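Local atomic coordinates of Phospholipase/Carboxylesterase (Dyadobacter fermentans, PDB entry 4H0C), a protein that probably hydrolyses carboxylic esters, and perhaps palmitoyl groups on proteins, as a member of the alpha/beta hydrolase superfamily. Residues A[10-15]-A[33-38]; A[26-31]-A[111-116]; A[87-92]-A[100-105]; A[169-174]-A[184-189]. All blocks are in the same frame, centred on the assembly; numbering follows the deposited sequence.

Interaction 1 of 4, residues A[10-15]-A[33-38]; sequences QIITSG and GTAADI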
loop_
_atom_site.group_PDB
_atom_site.type_symbol
_atom_site.label_atom_id
_atom_site.label_comp_id
_atom_site.label_asym_id
_atom_site.label_seq_id
_atom_site.Cartn_x
_atom_site.Cartn_y
_atom_site.Cartn_z
ATOM N N GLN A 10 -8.956 4.753 13.478
ATOM C CA GLN A 10 -7.808 4.602 14.365
ATOM C C GLN A 10 -6.554 4.948 13.552
ATOM O O GLN A 10 -6.138 4.175 12.683
ATOM C CB GLN A 10 -7.718 3.162 14.865
ATOM C CG GLN A 10 -8.892 2.623 15.671
ATOM C CD GLN A 10 -8.626 1.203 16.168
ATOM O OE1 GLN A 10 -9.189 0.227 15.654
ATOM N NE2 GLN A 10 -7.756 1.082 17.162
ATOM N N ILE A 11 -5.974 6.116 13.798
ATOM C CA ILE A 11 -4.857 6.593 12.977
ATOM C C ILE A 11 -3.709 6.990 13.887
ATOM O O ILE A 11 -3.840 7.907 14.700
ATOM C CB ILE A 11 -5.246 7.804 12.085
ATOM C CG1 ILE A 11 -6.390 7.444 11.118
ATOM C CG2 ILE A 11 -4.037 8.282 11.290
ATOM C CD1 ILE A 11 -7.192 8.636 10.608
ATOM N N ILE A 12 -2.580 6.316 13.734
ATOM C CA ILE A 12 -1.385 6.598 14.527
ATOM C C ILE A 12 -0.426 7.442 13.693
ATOM O O ILE A 12 -0.204 7.154 12.520
ATOM C CB ILE A 12 -0.758 5.266 14.985
ATOM C CG1 ILE A 12 -1.674 4.636 16.035
ATOM C CG2 ILE A 12 0.634 5.457 15.559
ATOM C CD1 ILE A 12 -1.384 3.184 16.325
ATOM N N THR A 13 0.107 8.507 14.281
ATOM C CA THR A 13 1.030 9.378 13.564
ATOM C C THR A 13 2.432 9.357 14.185
ATOM O O THR A 13 2.589 9.121 15.393
ATOM C CB THR A 13 0.511 10.829 13.479
ATOM O OG1 THR A 13 0.391 11.356 14.801
ATOM C CG2 THR A 13 -0.860 10.887 12.781
ATOM N N SER A 14 3.432 9.628 13.353
ATOM C CA SER A 14 4.839 9.697 13.741
ATOM C C SER A 14 5.598 10.590 12.731
ATOM O O SER A 14 4.988 11.278 11.896
ATOM C CB SER A 14 5.430 8.283 13.759
ATOM O OG SER A 14 6.761 8.282 14.268
ATOM N N GLY A 15 6.925 10.575 12.798
ATOM C CA GLY A 15 7.746 11.342 11.847
ATOM C C GLY A 15 7.632 12.838 12.071
ATOM O O GLY A 15 7.488 13.282 13.214
ATOM N N GLY A 33 -1.108 -7.581 12.039
ATOM C CA GLY A 33 -0.089 -6.604 12.396
ATOM C C GLY A 33 -0.667 -5.363 13.024
ATOM O O GLY A 33 -1.887 -5.263 13.242
ATOM N N THR A 34 0.204 -4.407 13.335
ATOM C CA THR A 34 -0.252 -3.179 13.984
ATOM C C THR A 34 0.363 -1.974 13.342
ATOM O O THR A 34 1.432 -2.062 12.716
ATOM C CB THR A 34 0.070 -3.144 15.509
ATOM O OG1 THR A 34 1.487 -3.088 15.699
ATOM C CG2 THR A 34 -0.497 -4.372 16.236
ATOM N N ALA A 35 -0.305 -0.832 13.513
ATOM C CA ALA A 35 0.250 0.444 13.063
ATOM C C ALA A 35 1.614 0.745 13.692
ATOM O O ALA A 35 2.550 1.189 12.987
ATOM C CB ALA A 35 -0.722 1.563 13.354
ATOM N N ALA A 36 1.733 0.521 15.006
ATOM C CA ALA A 36 3.017 0.768 15.694
ATOM C C ALA A 36 4.158 -0.056 15.082
ATOM O O ALA A 36 5.285 0.439 14.972
ATOM C CB ALA A 36 2.914 0.516 17.196
ATOM N N ASP A 37 3.847 -1.308 14.716
ATOM C CA ASP A 37 4.779 -2.212 14.035
ATOM C C ASP A 37 5.295 -1.547 12.766
ATOM O O ASP A 37 6.481 -1.229 12.659
ATOM C CB ASP A 37 4.094 -3.527 13.626
ATOM C CG ASP A 37 3.832 -4.466 14.790
ATOM O OD1 ASP A 37 4.553 -4.387 15.806
ATOM O OD2 ASP A 37 2.897 -5.304 14.675
ATOM N N ILE A 38 4.385 -1.334 11.818
ATOM C CA ILE A 38 4.729 -0.854 10.473
ATOM C C ILE A 38 5.500 0.470 10.507
ATOM O O ILE A 38 6.400 0.687 9.700
ATOM C CB ILE A 38 3.501 -0.822 9.506
ATOM C CG1 ILE A 38 3.934 -0.915 8.024
ATOM C CG2 ILE A 38 2.603 0.412 9.728
ATOM C CD1 ILE A 38 4.581 -2.215 7.612
#
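Next to A35, the residue that I12 touches, OG1 of T34 accepts the backbone N of D37 at 3.1 Å with an N-H...O angle of 154°. T34 is the N-cap of helix 35-39, and this bond is the firm half of a capping box. The weak bond that completes the box, from T34 N to D37 OD2, holds for one of two D37 conformers. The first helical turn is also closed by the backbone bond from I38 N to T34 O, 3.2 Å. The first helical amide, A35 N, is taken by OE1 of Q56, so the start of the helix is tied to the loop after strand 50-55.

The contact itself is small and apolar. The CB atoms of I12 and A35 both point across the gap and lie 4.0 Å apart. The CG1 branch of I12 sits beside its backbone N, anti to the carbonyl carbon (chi1 -70°). The extended branch puts CD1 against the A35 methyl. I12 CD1 and A35 CB are 3.4 Å apart, tighter than usual for two carbons. The same CD1 reaches the backbone at A36 N, 4.3 Å away. I39, one turn after A35, also touches I12. A54 of the neighbouring strand packs on A35, and its backbone bonds to that of I12. The arrangement places a short capped helix beside the antiparallel edge strand 11-15 of an alpha/beta hydrolase sheet.

Interaction 2 of 4, residues A[26-31]-A[111-116]; sequences VMLHGR and ACLTLE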
loop_
_atom_site.group_PDB
_atom_site.type_symbol
_atom_site.label_atom_id
_atom_site.label_comp_id
_atom_site.label_asym_id
_atom_site.label_seq_id
_atom_site.Cartn_x
_atom_site.Cartn_y
_atom_site.Cartn_z
ATOM N N VAL A 26 1.697 7.270 3.959
ATOM C CA VAL A 26 0.657 6.427 4.514
ATOM C C VAL A 26 1.225 5.011 4.566
ATOM O O VAL A 26 1.568 4.457 3.525
ATOM C CB VAL A 26 -0.612 6.459 3.621
ATOM C CG1 VAL A 26 -1.656 5.514 4.194
ATOM C CG2 VAL A 26 -1.131 7.879 3.485
HETATM N N MSE A 27 1.348 4.441 5.777
HETATM C CA MSE A 27 1.964 3.125 5.967
HETATM C C MSE A 27 0.892 2.130 6.398
HETATM O O MSE A 27 0.163 2.380 7.349
HETATM C CB MSE A 27 3.105 3.199 6.994
HETATM C CG MSE A 27 4.105 4.305 6.655
HETATM SE SE MSE A 27 5.624 4.263 7.805
HETATM C CE MSE A 27 6.509 2.675 7.120
ATOM N N LEU A 28 0.818 0.999 5.702
ATOM C CA LEU A 28 -0.257 0.028 5.892
ATOM C C LEU A 28 0.333 -1.309 6.318
ATOM O O LEU A 28 1.085 -1.938 5.566
ATOM C CB LEU A 28 -1.124 -0.092 4.618
ATOM C CG LEU A 28 -1.769 1.237 4.141
ATOM C CD1 LEU A 28 -2.473 1.064 2.805
ATOM C CD2 LEU A 28 -2.763 1.778 5.161
ATOM N N HIS A 29 -0.017 -1.717 7.535
ATOM C CA HIS A 29 0.453 -2.957 8.129
ATOM C C HIS A 29 -0.170 -4.183 7.503
ATOM O O HIS A 29 -1.208 -4.115 6.801
ATOM C CB HIS A 29 0.221 -2.969 9.644
ATOM C CG HIS A 29 -1.247 -3.047 10.063
ATOM N ND1 HIS A 29 -1.983 -4.203 10.009
ATOM C CD2 HIS A 29 -2.080 -2.079 10.623
ATOM C CE1 HIS A 29 -3.232 -3.960 10.493
ATOM N NE2 HIS A 29 -3.293 -2.655 10.848
ATOM N N GLY A 30 0.453 -5.318 7.782
ATOM C CA GLY A 30 -0.013 -6.594 7.269
ATOM C C GLY A 30 -1.023 -7.314 8.154
ATOM O O GLY A 30 -1.437 -6.804 9.196
ATOM N N ARG A 31 -1.412 -8.511 7.728
ATOM C CA ARG A 31 -2.421 -9.307 8.443
ATOM C C ARG A 31 -1.916 -9.688 9.834
ATOM O O ARG A 31 -0.812 -10.246 9.975
ATOM C CB ARG A 31 -2.791 -10.563 7.652
ATOM C CG ARG A 31 -4.029 -11.284 8.174
ATOM C CD ARG A 31 -4.256 -12.593 7.420
ATOM N NE ARG A 31 -4.417 -12.326 5.980
ATOM C CZ ARG A 31 -5.580 -12.033 5.390
ATOM N NH1 ARG A 31 -6.712 -12.003 6.092
ATOM N NH2 ARG A 31 -5.614 -11.774 4.093
ATOM N N ALA A 111 0.291 -4.183 1.453
ATOM C CA ALA A 111 0.745 -3.863 0.072
ATOM C C ALA A 111 -0.424 -4.032 -0.906
ATOM O O ALA A 111 -0.606 -3.220 -1.797
ATOM C CB ALA A 111 1.911 -4.753 -0.329
ATOM N N CYS A 112 -1.221 -5.088 -0.722
ATOM C CA CYS A 112 -2.400 -5.291 -1.557
ATOM C C CYS A 112 -3.374 -4.125 -1.402
ATOM O O CYS A 112 -3.895 -3.611 -2.389
ATOM C CB CYS A 112 -3.102 -6.594 -1.179
ATOM S SG CYS A 112 -2.051 -8.024 -1.447
ATOM N N LEU A 113 -3.629 -3.729 -0.159
ATOM C CA LEU A 113 -4.502 -2.593 0.111
ATOM C C LEU A 113 -3.932 -1.295 -0.490
ATOM O O LEU A 113 -4.685 -0.469 -1.046
ATOM C CB LEU A 113 -4.733 -2.439 1.606
ATOM C CG LEU A 113 -5.699 -1.307 1.994
ATOM C CD1 LEU A 113 -7.088 -1.439 1.357
ATOM C CD2 LEU A 113 -5.804 -1.239 3.520
ATOM N N THR A 114 -2.610 -1.129 -0.388
ATOM C CA THR A 114 -1.930 0.024 -0.960
ATOM C C THR A 114 -2.197 0.095 -2.467
ATOM O O THR A 114 -2.557 1.154 -2.985
ATOM C CB THR A 114 -0.403 -0.028 -0.722
ATOM O OG1 THR A 114 -0.118 0.171 0.665
ATOM C CG2 THR A 114 0.321 1.030 -1.577
ATOM N N LEU A 115 -1.977 -1.023 -3.165
ATOM C CA LEU A 115 -2.138 -1.064 -4.627
ATOM C C LEU A 115 -3.603 -0.855 -4.998
ATOM O O LEU A 115 -3.908 -0.113 -5.925
ATOM C CB LEU A 115 -1.651 -2.390 -5.187
ATOM C CG LEU A 115 -0.123 -2.527 -5.146
ATOM C CD1 LEU A 115 0.216 -3.947 -5.545
ATOM C CD2 LEU A 115 0.578 -1.522 -6.084
ATOM N N GLU A 116 -4.511 -1.486 -4.252
ATOM C CA GLU A 116 -5.933 -1.406 -4.572
ATOM C C GLU A 116 -6.434 0.017 -4.374
ATOM O O GLU A 116 -7.149 0.556 -5.224
ATOM C CB GLU A 116 -6.745 -2.400 -3.728
ATOM C CG GLU A 116 -8.211 -2.568 -4.147
ATOM C CD GLU A 116 -8.418 -3.109 -5.562
ATOM O OE1 GLU A 116 -7.513 -3.808 -6.105
ATOM O OE2 GLU A 116 -9.520 -2.851 -6.119
#
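L28 holds CG anti to its carbonyl carbon (chi1 -58°) and then runs extended, which carries CD1 to helix 109-120. T114 places OG1 beside its own backbone N (chi1 -69°), on the side where that methyl arrives. L28 CD1 and T114 OG1 come within 3.3 Å, and the two side chains cross obliquely. The methyl also lies 3.9 Å from T114 N. T114 OG1 is not left to the leucine alone, because it is hydrogen-bonded to G110 O one turn earlier. The hydroxyl is therefore buried with a polar partner, and the methyl packs against it.

L113 completes the contact. Its CG and CD2 are each 4.1 Å from L28 CD1, so one methyl of L28 rests against the fork of L113.

The helix starts within the last residues of the GxSxG sequence, which probably forms the nucleophile elbow as in other alpha/beta hydrolases. L28 thus joins the inner strand 23-28 to the helix behind that elbow. In related esterases the loop after this strand contributes to the oxyanion hole.

Here that loop is braced by H29. Its ND1 donates to G30 O at 2.8 Å, with an N-H...O angle of 166° and the oxygen in the ring plane. NE2 accepts from A57 N, and W62 stacks on the ring. P55 also packs on L28, while L82, V85 and W62 touch L113.

Interaction 3 of 4, residues A[87-92]-A[100-105]; sequences EVVAEI and EQIYFA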
loop_
_atom_site.group_PDB
_atom_site.type_symbol
_atom_site.label_atom_id
_atom_site.label_comp_id
_atom_site.label_asym_id
_atom_site.label_seq_id
_atom_site.Cartn_x
_atom_site.Cartn_y
_atom_site.Cartn_z
ATOM N N GLU A 87 -9.779 8.427 3.999
ATOM C CA GLU A 87 -9.862 9.425 5.096
ATOM C C GLU A 87 -8.477 9.966 5.477
ATOM O O GLU A 87 -8.303 11.192 5.689
ATOM C CB GLU A 87 -10.559 8.832 6.332
ATOM C CG GLU A 87 -10.644 9.769 7.534
ATOM C CD GLU A 87 -11.249 11.135 7.214
ATOM O OE1 GLU A 87 -12.330 11.182 6.595
ATOM O OE2 GLU A 87 -10.654 12.174 7.583
ATOM N N VAL A 88 -7.498 9.055 5.587
ATOM C CA VAL A 88 -6.133 9.453 5.921
ATOM C C VAL A 88 -5.578 10.392 4.848
ATOM O O VAL A 88 -5.048 11.473 5.176
ATOM C CB VAL A 88 -5.198 8.221 6.085
ATOM C CG1 VAL A 88 -3.728 8.655 6.205
ATOM C CG2 VAL A 88 -5.630 7.364 7.278
ATOM N N VAL A 89 -5.724 10.000 3.573
ATOM C CA VAL A 89 -5.297 10.880 2.456
ATOM C C VAL A 89 -5.979 12.244 2.522
ATOM O O VAL A 89 -5.309 13.289 2.395
ATOM C CB VAL A 89 -5.478 10.230 1.064
ATOM C CG1 VAL A 89 -5.197 11.235 -0.055
ATOM C CG2 VAL A 89 -4.605 8.960 0.943
ATOM N N ALA A 90 -7.295 12.244 2.745
ATOM C CA ALA A 90 -8.041 13.492 2.877
ATOM C C ALA A 90 -7.508 14.360 4.017
ATOM O O ALA A 90 -7.364 15.575 3.861
ATOM C CB ALA A 90 -9.535 13.214 3.071
ATOM N N GLU A 91 -7.219 13.749 5.163
ATOM C CA GLU A 91 -6.658 14.506 6.307
ATOM C C GLU A 91 -5.322 15.170 5.953
ATOM O O GLU A 91 -5.109 16.363 6.224
ATOM C CB GLU A 91 -6.505 13.608 7.537
ATOM C CG GLU A 91 -7.829 13.255 8.201
ATOM C CD GLU A 91 -7.674 12.525 9.533
ATOM O OE1 GLU A 91 -8.650 11.877 9.963
ATOM O OE2 GLU A 91 -6.585 12.594 10.152
ATOM N N ILE A 92 -4.444 14.397 5.315
ATOM C CA ILE A 92 -3.142 14.897 4.887
ATOM C C ILE A 92 -3.306 16.092 3.946
ATOM O O ILE A 92 -2.661 17.145 4.138
ATOM C CB ILE A 92 -2.285 13.789 4.252
ATOM C CG1 ILE A 92 -1.970 12.741 5.313
ATOM C CG2 ILE A 92 -0.969 14.363 3.707
ATOM C CD1 ILE A 92 -1.461 11.406 4.780
ATOM N N GLU A 100 0.757 14.908 -4.617
ATOM C CA GLU A 100 2.042 14.652 -5.274
ATOM C C GLU A 100 3.248 14.561 -4.318
ATOM O O GLU A 100 4.341 14.135 -4.735
ATOM C CB GLU A 100 2.311 15.654 -6.406
ATOM C CG GLU A 100 2.638 17.045 -5.921
ATOM C CD GLU A 100 3.137 17.932 -7.034
ATOM O OE1 GLU A 100 3.153 17.490 -8.210
ATOM O OE2 GLU A 100 3.522 19.073 -6.729
ATOM N N GLN A 101 3.024 14.913 -3.044
ATOM C CA GLN A 101 4.010 14.757 -1.977
ATOM C C GLN A 101 3.557 13.691 -0.975
ATOM O O GLN A 101 4.113 13.610 0.126
ATOM C CB GLN A 101 4.241 16.082 -1.237
ATOM C CG GLN A 101 4.821 17.204 -2.090
ATOM C CD GLN A 101 6.104 16.811 -2.800
ATOM O OE1 GLN A 101 6.893 16.000 -2.308
ATOM N NE2 GLN A 101 6.324 17.400 -3.968
ATOM N N ILE A 102 2.560 12.877 -1.351
ATOM C CA ILE A 102 2.076 11.806 -0.475
ATOM C C ILE A 102 2.576 10.486 -1.031
ATOM O O ILE A 102 2.419 10.200 -2.242
ATOM C CB ILE A 102 0.527 11.786 -0.295
ATOM C CG1 ILE A 102 0.029 13.087 0.351
ATOM C CG2 ILE A 102 0.119 10.587 0.573
ATOM C CD1 ILE A 102 -1.495 13.264 0.364
ATOM N N TYR A 103 3.222 9.721 -0.154
ATOM C CA TYR A 103 3.791 8.410 -0.474
ATOM C C TYR A 103 2.984 7.334 0.214
ATOM O O TYR A 103 2.285 7.616 1.192
ATOM C CB TYR A 103 5.237 8.361 0.016
ATOM C CG TYR A 103 6.146 9.329 -0.702
ATOM C CD1 TYR A 103 6.052 10.720 -0.481
ATOM C CD2 TYR A 103 7.079 8.873 -1.628
ATOM C CE1 TYR A 103 6.891 11.610 -1.147
ATOM C CE2 TYR A 103 7.921 9.753 -2.292
ATOM C CZ TYR A 103 7.832 11.117 -2.053
ATOM O OH TYR A 103 8.674 11.969 -2.756
ATOM N N PHE A 104 3.050 6.112 -0.309
ATOM C CA PHE A 104 2.374 4.965 0.314
ATOM C C PHE A 104 3.358 3.817 0.464
ATOM O O PHE A 104 4.184 3.574 -0.431
ATOM C CB PHE A 104 1.191 4.463 -0.527
ATOM C CG PHE A 104 0.096 5.476 -0.717
ATOM C CD1 PHE A 104 0.248 6.531 -1.626
ATOM C CD2 PHE A 104 -1.085 5.379 0.001
ATOM C CE1 PHE A 104 -0.758 7.465 -1.798
ATOM C CE2 PHE A 104 -2.107 6.322 -0.183
ATOM C CZ PHE A 104 -1.936 7.369 -1.073
ATOM N N ALA A 105 3.269 3.108 1.594
ATOM C CA ALA A 105 4.132 1.949 1.818
ATOM C C ALA A 105 3.354 0.869 2.539
ATOM O O ALA A 105 2.715 1.139 3.554
ATOM C CB ALA A 105 5.380 2.341 2.599
#
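Apolar branch contacts carry most of this buried interface. I92 and I102 meet at a slant. I92 CG2 lies 3.6 Å from I102 CD1, and the same I92 methyl is 3.7 Å from I102 CG1. I92 can offer this branch because CG2 lies anti to its backbone N, with CG1 swung beside the N (chi1 -65°). V89, one turn earlier on the same helix face, adds a looser touch, V89 CG1 to I102 CD1, 4.2 Å. The end of I102 is thus shared by two helix residues.

The aromatic contact is made at a ring edge. V89 CG2 sits near the plane of F104, 3.7 Å from F104 CZ and 3.8 Å from F104 CE2. The side chains cross at about a right angle. The F104 CB does not aim at the helix, and it is the length of the ring that spans the gap. Y125 meets the ring edge-to-face, and T114 and T118 of helix 109-120 also touch F104.

Helix 77-94 is the connection of a beta-alpha-beta crossover. It links strand 50-55 to the parallel strand 102-107, with strand 23-28 lying between them in the sheet. The local helix axis runs 152° from the strand direction, with a closest approach of 10.7 Å.

Polar groups keep to the far side of the helix. E87 OE2 and E91 OE1 are 3.1 Å apart and are both acceptors. If both carboxylates were ionised they would probably repel each other. K9 forms a long, weak ion pair with E91, and its side chain also touches that of E87.

Interaction 4 of 4, residues A[169-174]-A[184-189]; sequences RVQESV and VSQVVY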
loop_
_atom_site.group_PDB
_atom_site.type_symbol
_atom_site.label_atom_id
_atom_site.label_comp_id
_atom_site.label_asym_id
_atom_site.label_seq_id
_atom_site.Cartn_x
_atom_site.Cartn_y
_atom_site.Cartn_z
ATOM N N ARG A 169 -0.117 -12.764 -10.433
ATOM C CA ARG A 169 -0.898 -11.589 -10.002
ATOM C C ARG A 169 -0.043 -10.325 -9.884
ATOM O O ARG A 169 -0.499 -9.235 -10.204
ATOM C CB ARG A 169 -1.686 -11.863 -8.706
ATOM C CG ARG A 169 -2.487 -10.672 -8.153
ATOM C CD ARG A 169 -3.415 -9.991 -9.170
ATOM N NE ARG A 169 -4.479 -10.887 -9.643
ATOM C CZ ARG A 169 -5.652 -11.087 -9.046
ATOM N NH1 ARG A 169 -5.981 -10.420 -7.934
ATOM N NH2 ARG A 169 -6.524 -11.953 -9.588
ATOM N N VAL A 170 1.210 -10.463 -9.467
ATOM C CA VAL A 170 2.114 -9.307 -9.490
ATOM C C VAL A 170 2.303 -8.807 -10.940
ATOM O O VAL A 170 2.209 -7.593 -11.201
ATOM C CB VAL A 170 3.465 -9.630 -8.805
ATOM C CG1 VAL A 170 4.499 -8.531 -9.052
ATOM C CG2 VAL A 170 3.236 -9.814 -7.314
ATOM N N GLN A 171 2.525 -9.739 -11.876
ATOM C CA GLN A 171 2.638 -9.401 -13.327
ATOM C C GLN A 171 1.392 -8.673 -13.842
ATOM O O GLN A 171 1.501 -7.617 -14.499
ATOM C CB GLN A 171 2.951 -10.652 -14.165
ATOM C CG GLN A 171 4.321 -11.226 -13.858
ATOM C CD GLN A 171 4.596 -12.606 -14.456
ATOM O OE1 GLN A 171 3.701 -13.459 -14.609
ATOM N NE2 GLN A 171 5.858 -12.844 -14.770
ATOM N N GLU A 172 0.219 -9.201 -13.504
ATOM C CA GLU A 172 -1.060 -8.588 -13.890
ATOM C C GLU A 172 -1.172 -7.189 -13.337
ATOM O O GLU A 172 -1.641 -6.280 -14.040
ATOM C CB GLU A 172 -2.262 -9.407 -13.403
ATOM C CG GLU A 172 -2.374 -10.768 -14.032
ATOM C CD GLU A 172 -3.458 -11.639 -13.415
ATOM O OE1 GLU A 172 -3.531 -11.774 -12.169
ATOM O OE2 GLU A 172 -4.243 -12.212 -14.194
ATOM N N SER A 173 -0.765 -7.030 -12.069
ATOM C CA SER A 173 -0.803 -5.731 -11.377
ATOM C C SER A 173 0.115 -4.740 -12.072
ATOM O O SER A 173 -0.267 -3.579 -12.305
ATOM C CB SER A 173 -0.442 -5.879 -9.878
ATOM O OG SER A 173 -1.373 -6.737 -9.232
ATOM N N VAL A 174 1.318 -5.188 -12.414
ATOM C CA VAL A 174 2.271 -4.346 -13.152
ATOM C C VAL A 174 1.670 -3.872 -14.496
ATOM O O VAL A 174 1.743 -2.670 -14.869
ATOM C CB VAL A 174 3.615 -5.100 -13.362
ATOM C CG1 VAL A 174 4.551 -4.329 -14.287
ATOM C CG2 VAL A 174 4.292 -5.381 -12.019
ATOM N N VAL A 184 6.782 2.025 -13.263
ATOM C CA VAL A 184 6.810 0.817 -12.440
ATOM C C VAL A 184 8.151 0.085 -12.405
ATOM O O VAL A 184 8.725 -0.216 -13.448
ATOM C CB VAL A 184 5.708 -0.185 -12.845
ATOM C CG1 VAL A 184 5.693 -1.389 -11.901
ATOM C CG2 VAL A 184 4.362 0.516 -12.813
ATOM N N SER A 185 8.625 -0.195 -11.195
ATOM C CA SER A 185 9.769 -1.085 -10.963
ATOM C C SER A 185 9.265 -2.364 -10.316
ATOM O O SER A 185 8.754 -2.337 -9.194
ATOM C CB SER A 185 10.788 -0.433 -10.034
ATOM O OG SER A 185 11.367 0.700 -10.626
ATOM N N GLN A 186 9.400 -3.482 -11.025
ATOM C CA GLN A 186 8.945 -4.772 -10.534
ATOM C C GLN A 186 10.173 -5.608 -10.272
ATOM O O GLN A 186 11.058 -5.725 -11.138
ATOM C CB GLN A 186 8.053 -5.471 -11.568
ATOM C CG GLN A 186 7.732 -6.936 -11.260
ATOM C CD GLN A 186 7.075 -7.681 -12.421
ATOM O OE1 GLN A 186 7.106 -7.232 -13.579
ATOM N NE2 GLN A 186 6.484 -8.823 -12.117
ATOM N N VAL A 187 10.257 -6.171 -9.071
ATOM C CA VAL A 187 11.381 -7.046 -8.754
ATOM C C VAL A 187 10.849 -8.305 -8.098
ATOM O O VAL A 187 10.104 -8.232 -7.119
ATOM C CB VAL A 187 12.493 -6.411 -7.872
ATOM C CG1 VAL A 187 13.626 -7.412 -7.722
ATOM C CG2 VAL A 187 13.036 -5.128 -8.481
ATOM N N VAL A 188 11.224 -9.449 -8.661
ATOM C CA VAL A 188 10.824 -10.747 -8.155
ATOM C C VAL A 188 12.076 -11.412 -7.601
ATOM O O VAL A 188 13.117 -11.450 -8.271
ATOM C CB VAL A 188 10.215 -11.641 -9.267
ATOM C CG1 VAL A 188 9.966 -13.057 -8.745
ATOM C CG2 VAL A 188 8.929 -11.040 -9.846
ATOM N N TYR A 189 11.986 -11.899 -6.369
ATOM C CA TYR A 189 13.127 -12.466 -5.661
ATOM C C TYR A 189 12.959 -13.988 -5.501
ATOM O O TYR A 189 12.305 -14.451 -4.557
ATOM C CB TYR A 189 13.258 -11.804 -4.283
ATOM C CG TYR A 189 13.548 -10.324 -4.332
ATOM C CD1 TYR A 189 14.859 -9.858 -4.443
ATOM C CD2 TYR A 189 12.515 -9.388 -4.261
ATOM C CE1 TYR A 189 15.138 -8.509 -4.492
ATOM C CE2 TYR A 189 12.787 -8.027 -4.305
ATOM C CZ TYR A 189 14.103 -7.603 -4.416
ATOM O OH TYR A 189 14.379 -6.264 -4.470
#
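This is mainly a van der Waals contact, partly buried, between helix 167-179 and the edge strand 183-190 of the sheet. The two run nearly antiparallel, 171° between their local directions, with axes 10.0 Å apart.

Q186 gives the largest share, and takes part in three of the four residue contacts. Its CG is anti to the backbone N (chi1 169°) and the chain stays extended, so the amide reaches in among the helix side chains. V174 crosses it at about a right angle. V174 CG2 lies 3.6 Å from Q186 CD and also touches the aliphatic part, 3.8 Å from Q186 CB. The amide nitrogen goes further, between two helix residues: Q186 NE2 is 3.7 Å from V170 CG1 and equally far from Q171 CG. The amide planes of Q171 and Q186 stand 80° apart. Replacing Q186 by an alanine would take away the amide, and V170 and Q171 would probably lose their partner on strand 183-190, with a gap opened beside V174.

A purely apolar touch lies at the end of the contact, where V174 CG1 meets V184 CG1 at 4.0 Å. I156 and T158 of strand 153-160 also touch V174 and V170, respectively.

Polar bonds order the other side of the helix. R169 NE forms a salt bridge with E172 OE1, 2.8 Å, in the guanidinium plane. R169 O takes both S173 N and S173 OG, from opposite faces of its plane. R169 NH1, bonded to the carbonyls of L135 and G137, and S173 OG, bonded to L135 N, tie the helix to a loop. Helix and strand belong to the last beta-alpha-beta unit of the alpha/beta hydrolase sheet, made with strand 153-160.

How the interactions relate
All four contacts set a helix against the same sheet. Interactions 2 and 3 form the buried core. They touch through neighbouring strands, with probable backbone hydrogen bonds V26 N to Y103 O and L28 N to A105 O, and V26 packs on I92. Interactions 1 and 4 lie at the two outermost strands, about 26 Å apart between centres, and are only partly buried. Interaction 1 also touches interaction 2 through residues 27-29 and interaction 3 through I11. Interaction 4 touches none of the others. Chemistry follows place: branched aliphatic and aromatic groups in interaction 3, a leucine on a hydroxyl in 2, one small methyl contact in 1, and a glutamine laid over valines in 4.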